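Local structure of CRISPR-associated protein Cse2 (Thermus thermophilus, 2ZCA) at residues R80-A85 against A129-D134; L135-S140 against Q146-R151. The protein probably takes part in CRISPR antiviral defence as the small Cse2 (CasB) subunit of the type I-E RNA-guided surveillance complex. All coordinates share one frame; numbering follows the deposited sequence.

Contact 1: residues R80-A85 against A129-D134; sequences RTLARA and ARLLDD
The hydroxyl OG1 of T81, whose residue touches R130 across the contact, has two polar partners. It accepts from the backbone N of R84 at 3.2 Å, with 160° at the hydrogen, and it is also hydrogen-bonded to E152 OE1 of helix 144-155. The first bond identifies T81 as the N-cap of helix 82-90: its chi1 of 66° brings OG1 over the opening turn, where A85 N already reaches T81 O (2.9 Å). The other branch, methyl CG2, meets R130 CG at 4.3 Å, so the arginine is touched on its aliphatic shaft and not on its guanidinium. One residue further on, L82 CD2 approaches L131 CD1 at 4.5 Å, methyl against methyl. With CG anti to the backbone N (chi1 -178°), L131 extends CD1 to this methyl. L82 also packs on L115, A118 and V119 of helix 111-121 and on W149. No hydrogen bond links the two segments, and only 110 Å² is buried, which marks a light, apolar meeting. In the all-helical Cse2 fold it sets the N-capped start of helix 82-90 against the flank of helix 128-136.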
loop_
_atom_site.group_PDB
_atom_site.type_symbol
_atom_site.label_atom_id
_atom_site.label_comp_id
_atom_site.label_asym_id
_atom_site.label_seq_id
_atom_site.Cartn_x
_atom_site.Cartn_y
_atom_site.Cartn_z
ATOM N N ARG A 80 6.448 6.009 -9.606
ATOM C CA ARG A 80 7.478 5.624 -8.653
ATOM C C ARG A 80 6.935 4.503 -7.781
ATOM O O ARG A 80 6.413 4.745 -6.693
ATOM C CB ARG A 80 7.888 6.815 -7.781
ATOM C CG ARG A 80 9.065 6.504 -6.861
ATOM C CD ARG A 80 9.759 7.767 -6.380
ATOM N NE ARG A 80 11.011 7.470 -5.688
ATOM C CZ ARG A 80 11.133 7.317 -4.373
ATOM N NH1 ARG A 80 10.073 7.435 -3.585
ATOM N NH2 ARG A 80 12.322 7.052 -3.846
ATOM N N THR A 81 7.058 3.272 -8.268
ATOM C CA THR A 81 6.553 2.113 -7.533
ATOM C C THR A 81 7.397 1.828 -6.307
ATOM O O THR A 81 8.546 2.267 -6.216
ATOM C CB THR A 81 6.550 0.851 -8.411
ATOM O OG1 THR A 81 7.900 0.488 -8.723
ATOM C CG2 THR A 81 5.785 1.099 -9.698
ATOM N N LEU A 82 6.825 1.088 -5.362
ATOM C CA LEU A 82 7.546 0.745 -4.149
ATOM C C LEU A 82 8.843 0.021 -4.501
ATOM O O LEU A 82 9.876 0.262 -3.882
ATOM C CB LEU A 82 6.684 -0.143 -3.241
ATOM C CG LEU A 82 7.354 -0.613 -1.943
ATOM C CD1 LEU A 82 7.924 0.579 -1.178
ATOM C CD2 LEU A 82 6.336 -1.347 -1.083
ATOM N N ALA A 83 8.793 -0.856 -5.504
ATOM C CA ALA A 83 9.987 -1.597 -5.906
ATOM C C ALA A 83 11.087 -0.651 -6.371
ATOM O O ALA A 83 12.255 -0.838 -6.031
ATOM C CB ALA A 83 9.652 -2.593 -7.017
ATOM N N ARG A 84 10.718 0.356 -7.158
ATOM C CA ARG A 84 11.696 1.324 -7.639
ATOM C C ARG A 84 12.219 2.160 -6.472
ATOM O O ARG A 84 13.413 2.444 -6.385
ATOM C CB ARG A 84 11.069 2.216 -8.716
ATOM C CG ARG A 84 10.845 1.471 -10.034
ATOM C CD ARG A 84 9.910 2.197 -10.997
ATOM N NE ARG A 84 9.739 1.433 -12.233
ATOM C CZ ARG A 84 8.820 1.690 -13.161
ATOM N NH1 ARG A 84 7.971 2.699 -13.004
ATOM N NH2 ARG A 84 8.748 0.934 -14.249
ATOM N N ALA A 85 11.326 2.538 -5.562
ATOM C CA ALA A 85 11.721 3.327 -4.401
ATOM C C ALA A 85 12.679 2.536 -3.515
ATOM O O ALA A 85 13.581 3.111 -2.899
ATOM C CB ALA A 85 10.488 3.742 -3.601
ATOM N N ALA A 129 -1.653 3.887 -6.340
ATOM C CA ALA A 129 -2.649 3.275 -7.202
ATOM C C ALA A 129 -2.117 1.902 -7.609
ATOM O O ALA A 129 -2.816 0.895 -7.497
ATOM C CB ALA A 129 -2.886 4.144 -8.431
ATOM N N ARG A 130 -0.872 1.862 -8.071
ATOM C CA ARG A 130 -0.261 0.595 -8.468
ATOM C C ARG A 130 -0.063 -0.285 -7.239
ATOM O O ARG A 130 -0.156 -1.506 -7.316
ATOM C CB ARG A 130 1.089 0.832 -9.170
ATOM C CG ARG A 130 1.805 -0.451 -9.614
ATOM C CD ARG A 130 0.894 -1.390 -10.421
ATOM N NE ARG A 130 0.475 -0.838 -11.709
ATOM C CZ ARG A 130 1.182 -0.916 -12.836
ATOM N NH1 ARG A 130 2.359 -1.529 -12.852
ATOM N NH2 ARG A 130 0.701 -0.389 -13.955
ATOM N N LEU A 131 0.205 0.330 -6.092
ATOM C CA LEU A 131 0.392 -0.457 -4.881
ATOM C C LEU A 131 -0.867 -1.274 -4.564
ATOM O O LEU A 131 -0.779 -2.460 -4.246
ATOM C CB LEU A 131 0.745 0.446 -3.692
ATOM C CG LEU A 131 1.011 -0.308 -2.384
ATOM C CD1 LEU A 131 2.131 -1.327 -2.598
ATOM C CD2 LEU A 131 1.390 0.675 -1.278
ATOM N N LEU A 132 -2.038 -0.651 -4.653
ATOM C CA LEU A 132 -3.271 -1.380 -4.366
ATOM C C LEU A 132 -3.554 -2.428 -5.442
ATOM O O LEU A 132 -3.906 -3.562 -5.128
ATOM C CB LEU A 132 -4.467 -0.429 -4.252
ATOM C CG LEU A 132 -5.812 -1.133 -4.033
ATOM C CD1 LEU A 132 -5.755 -1.967 -2.755
ATOM C CD2 LEU A 132 -6.932 -0.108 -3.959
ATOM N N ASP A 133 -3.409 -2.055 -6.709
ATOM C CA ASP A 133 -3.662 -3.018 -7.776
ATOM C C ASP A 133 -2.778 -4.243 -7.599
ATOM O O ASP A 133 -3.203 -5.372 -7.862
ATOM C CB ASP A 133 -3.409 -2.399 -9.155
ATOM C CG ASP A 133 -4.484 -1.408 -9.555
ATOM O OD1 ASP A 133 -5.671 -1.676 -9.281
ATOM O OD2 ASP A 133 -4.146 -0.370 -10.158
ATOM N N ASP A 134 -1.544 -4.019 -7.154
ATOM C CA ASP A 134 -0.612 -5.119 -6.951
ATOM C C ASP A 134 -0.966 -5.959 -5.724
ATOM O O ASP A 134 -0.951 -7.185 -5.782
ATOM C CB ASP A 134 0.821 -4.592 -6.826
ATOM C CG ASP A 134 1.358 -4.048 -8.134
ATOM O OD1 ASP A 134 0.784 -4.384 -9.194
ATOM O OD2 ASP A 134 2.362 -3.301 -8.104
#

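Contact 2: residues L135-S140 against Q146-R151; sequences LLRWFS and QARWAR
Helix-loop-helix geometry brings W138 onto Q146 and W149: helix 128-136 runs into a type I beta turn, R137 to S140, and helix 144-155 follows a few residues later. Aromatic packing comes first. W138 presents an edge to the face of W149 in a T-shaped pair, with six-membered centroids 5.0 Å apart and planes at 70°; CZ3 is the leading atom, 3.8 Å from W149 CH2. On a face of the W138 indole lies Q146, whose CG makes a CH-pi contact 4.1 Å from the six-membered centroid. The glutamine chain bends at chi2 (85°), which carries its amide along the ring toward the turn.

Direct polar contact is a single bond: Q146 NE2 donates to W138 O at 2.9 Å and 167°, in the carbonyl plane on a lone pair, with the acceptor close to the amide plane. This bond fixes which way the amide is flipped. The charged groups R137 and R148 bring their NH2 atoms to 3.8 Å, but each is salt-bridged to D134, R137 through OD1 and R148 through OD2, which probably offsets their like charge. R137 NE also bonds to D133 O, and R148 NE pairs with E152. Water finishes the join: one molecule donates to R137 O and, at 2.8 Å, to Q146 OE1, so both ends of the amide are tied to the turn.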
loop_
_atom_site.group_PDB
_atom_site.type_symbol
_atom_site.label_atom_id
_atom_site.label_comp_id
_atom_site.label_asym_id
_atom_site.label_seq_id
_atom_site.Cartn_x
_atom_site.Cartn_y
_atom_site.Cartn_z
ATOM N N LEU A 135 -1.293 -5.301 -4.617
ATOM C CA LEU A 135 -1.642 -6.023 -3.397
ATOM C C LEU A 135 -2.891 -6.883 -3.623
ATOM O O LEU A 135 -3.000 -7.997 -3.109
ATOM C CB LEU A 135 -1.871 -5.028 -2.252
ATOM C CG LEU A 135 -2.087 -5.608 -0.849
ATOM C CD1 LEU A 135 -0.926 -6.525 -0.470
ATOM C CD2 LEU A 135 -2.216 -4.465 0.150
ATOM N N LEU A 136 -3.832 -6.365 -4.402
ATOM C CA LEU A 136 -5.054 -7.103 -4.694
ATOM C C LEU A 136 -4.779 -8.408 -5.441
ATOM O O LEU A 136 -5.540 -9.368 -5.328
ATOM C CB LEU A 136 -6.003 -6.235 -5.523
ATOM C CG LEU A 136 -6.737 -5.127 -4.767
ATOM C CD1 LEU A 136 -7.416 -4.174 -5.749
ATOM C CD2 LEU A 136 -7.765 -5.761 -3.840
ATOM N N ARG A 137 -3.683 -8.449 -6.191
ATOM C CA ARG A 137 -3.337 -9.636 -6.973
ATOM C C ARG A 137 -2.125 -10.371 -6.400
ATOM O O ARG A 137 -1.570 -11.263 -7.035
ATOM C CB ARG A 137 -3.040 -9.222 -8.414
ATOM C CG ARG A 137 -4.193 -8.494 -9.102
ATOM C CD ARG A 137 -3.748 -7.919 -10.438
ATOM N NE ARG A 137 -2.774 -6.838 -10.280
ATOM C CZ ARG A 137 -2.040 -6.345 -11.273
ATOM N NH1 ARG A 137 -2.168 -6.839 -12.499
ATOM N NH2 ARG A 137 -1.175 -5.361 -11.044
ATOM N N TRP A 138 -1.742 -10.010 -5.185
ATOM C CA TRP A 138 -0.567 -10.592 -4.547
ATOM C C TRP A 138 -0.593 -12.104 -4.357
ATOM O O TRP A 138 0.452 -12.755 -4.405
ATOM C CB TRP A 138 -0.339 -9.910 -3.195
ATOM C CG TRP A 138 1.016 -10.168 -2.604
ATOM C CD1 TRP A 138 1.353 -11.139 -1.703
ATOM C CD2 TRP A 138 2.217 -9.437 -2.875
ATOM N NE1 TRP A 138 2.693 -11.053 -1.394
ATOM C CE2 TRP A 138 3.245 -10.018 -2.100
ATOM C CE3 TRP A 138 2.523 -8.345 -3.699
ATOM C CZ2 TRP A 138 4.560 -9.543 -2.126
ATOM C CZ3 TRP A 138 3.837 -7.872 -3.723
ATOM C CH2 TRP A 138 4.835 -8.474 -2.939
ATOM N N PHE A 139 -1.779 -12.667 -4.160
ATOM C CA PHE A 139 -1.881 -14.096 -3.916
ATOM C C PHE A 139 -2.160 -14.978 -5.120
ATOM O O PHE A 139 -2.602 -16.120 -4.982
ATOM C CB PHE A 139 -2.899 -14.319 -2.811
ATOM C CG PHE A 139 -2.583 -13.539 -1.573
ATOM C CD1 PHE A 139 -1.434 -13.825 -0.841
ATOM C CD2 PHE A 139 -3.379 -12.466 -1.187
ATOM C CE1 PHE A 139 -1.078 -13.047 0.259
ATOM C CE2 PHE A 139 -3.032 -11.682 -0.090
ATOM C CZ PHE A 139 -1.877 -11.973 0.632
ATOM N N SER A 140 -1.882 -14.454 -6.303
ATOM C CA SER A 140 -2.068 -15.232 -7.517
ATOM C C SER A 140 -1.067 -16.384 -7.499
ATOM O O SER A 140 0.103 -16.197 -7.161
ATOM C CB SER A 140 -1.819 -14.363 -8.746
ATOM O OG SER A 140 -1.695 -15.171 -9.904
ATOM N N GLN A 146 4.833 -10.291 -8.066
ATOM C CA GLN A 146 6.159 -10.401 -7.467
ATOM C C GLN A 146 7.256 -10.402 -8.523
ATOM O O GLN A 146 8.297 -9.763 -8.349
ATOM C CB GLN A 146 6.257 -11.667 -6.614
ATOM C CG GLN A 146 5.425 -11.613 -5.341
ATOM C CD GLN A 146 3.970 -12.013 -5.541
ATOM O OE1 GLN A 146 3.450 -12.003 -6.655
ATOM N NE2 GLN A 146 3.304 -12.361 -4.443
ATOM N N ALA A 147 7.026 -11.119 -9.617
ATOM C CA ALA A 147 8.015 -11.165 -10.687
ATOM C C ALA A 147 8.177 -9.783 -11.315
ATOM O O ALA A 147 9.286 -9.386 -11.669
ATOM C CB ALA A 147 7.603 -12.180 -11.749
ATOM N N ARG A 148 7.075 -9.047 -11.447
ATOM C CA ARG A 148 7.138 -7.714 -12.042
ATOM C C ARG A 148 7.863 -6.744 -11.114
ATOM O O ARG A 148 8.564 -5.841 -11.577
ATOM C CB ARG A 148 5.736 -7.178 -12.350
ATOM C CG ARG A 148 5.725 -6.122 -13.458
ATOM C CD ARG A 148 4.470 -5.260 -13.415
ATOM N NE ARG A 148 4.545 -4.276 -12.339
ATOM C CZ ARG A 148 3.649 -4.158 -11.364
ATOM N NH1 ARG A 148 3.806 -3.228 -10.429
ATOM N NH2 ARG A 148 2.600 -4.969 -11.323
ATOM N N TRP A 149 7.694 -6.919 -9.806
ATOM C CA TRP A 149 8.380 -6.050 -8.857
ATOM C C TRP A 149 9.878 -6.281 -9.012
ATOM O O TRP A 149 10.671 -5.339 -8.997
ATOM C CB TRP A 149 7.938 -6.362 -7.423
ATOM C CG TRP A 149 6.659 -5.682 -7.042
ATOM C CD1 TRP A 149 5.617 -5.369 -7.868
ATOM C CD2 TRP A 149 6.271 -5.256 -5.731
ATOM N NE1 TRP A 149 4.603 -4.774 -7.151
ATOM C CE2 TRP A 149 4.979 -4.693 -5.836
ATOM C CE3 TRP A 149 6.890 -5.297 -4.474
ATOM C CZ2 TRP A 149 4.292 -4.173 -4.733
ATOM C CZ3 TRP A 149 6.206 -4.777 -3.374
ATOM C CH2 TRP A 149 4.920 -4.223 -3.515
ATOM N N ALA A 150 10.262 -7.543 -9.168
ATOM C CA ALA A 150 11.667 -7.878 -9.343
ATOM C C ALA A 150 12.185 -7.196 -10.607
ATOM O O ALA A 150 13.305 -6.688 -10.630
ATOM C CB ALA A 150 11.842 -9.388 -9.441
ATOM N N ARG A 151 11.357 -7.180 -11.650
ATOM C CA ARG A 151 11.713 -6.547 -12.920
ATOM C C ARG A 151 11.923 -5.043 -12.727
ATOM O O ARG A 151 12.868 -4.460 -13.261
ATOM C CB ARG A 151 10.602 -6.766 -13.952
ATOM C CG ARG A 151 10.942 -6.290 -15.367
ATOM C CD ARG A 151 9.723 -6.359 -16.288
ATOM N NE ARG A 151 8.765 -5.292 -16.002
ATOM C CZ ARG A 151 7.503 -5.280 -16.426
ATOM N NH1 ARG A 151 7.036 -6.282 -17.157
ATOM N NH2 ARG A 151 6.709 -4.261 -16.122
HETATM O O HOH W 1 0.978 -12.057 -8.044
#

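How the contacts relate
The two contacts follow one another along the chain and share helix 128-136, with centres about 10 Å apart. D134, in the 129-134 segment of contact 1, joins them directly: its OD2 receives R148 NH1 of contact 2 at 2.7 Å in a salt bridge and is probably hydrogen-bonded to W149 NE1 at 2.8 Å. W149 thus appears to turn its indole N-H to contact 1 while a face of its ring serves contact 2. R130 NH1, 3.3 Å from R148 CZ, is a second approach between these helices. A83 CB lies 3.5 Å from W149 O, so helix 82-90 also abuts helix 144-155. Contact 2, centred about 13 Å from the chain centre against about 8 Å, is the more peripheral.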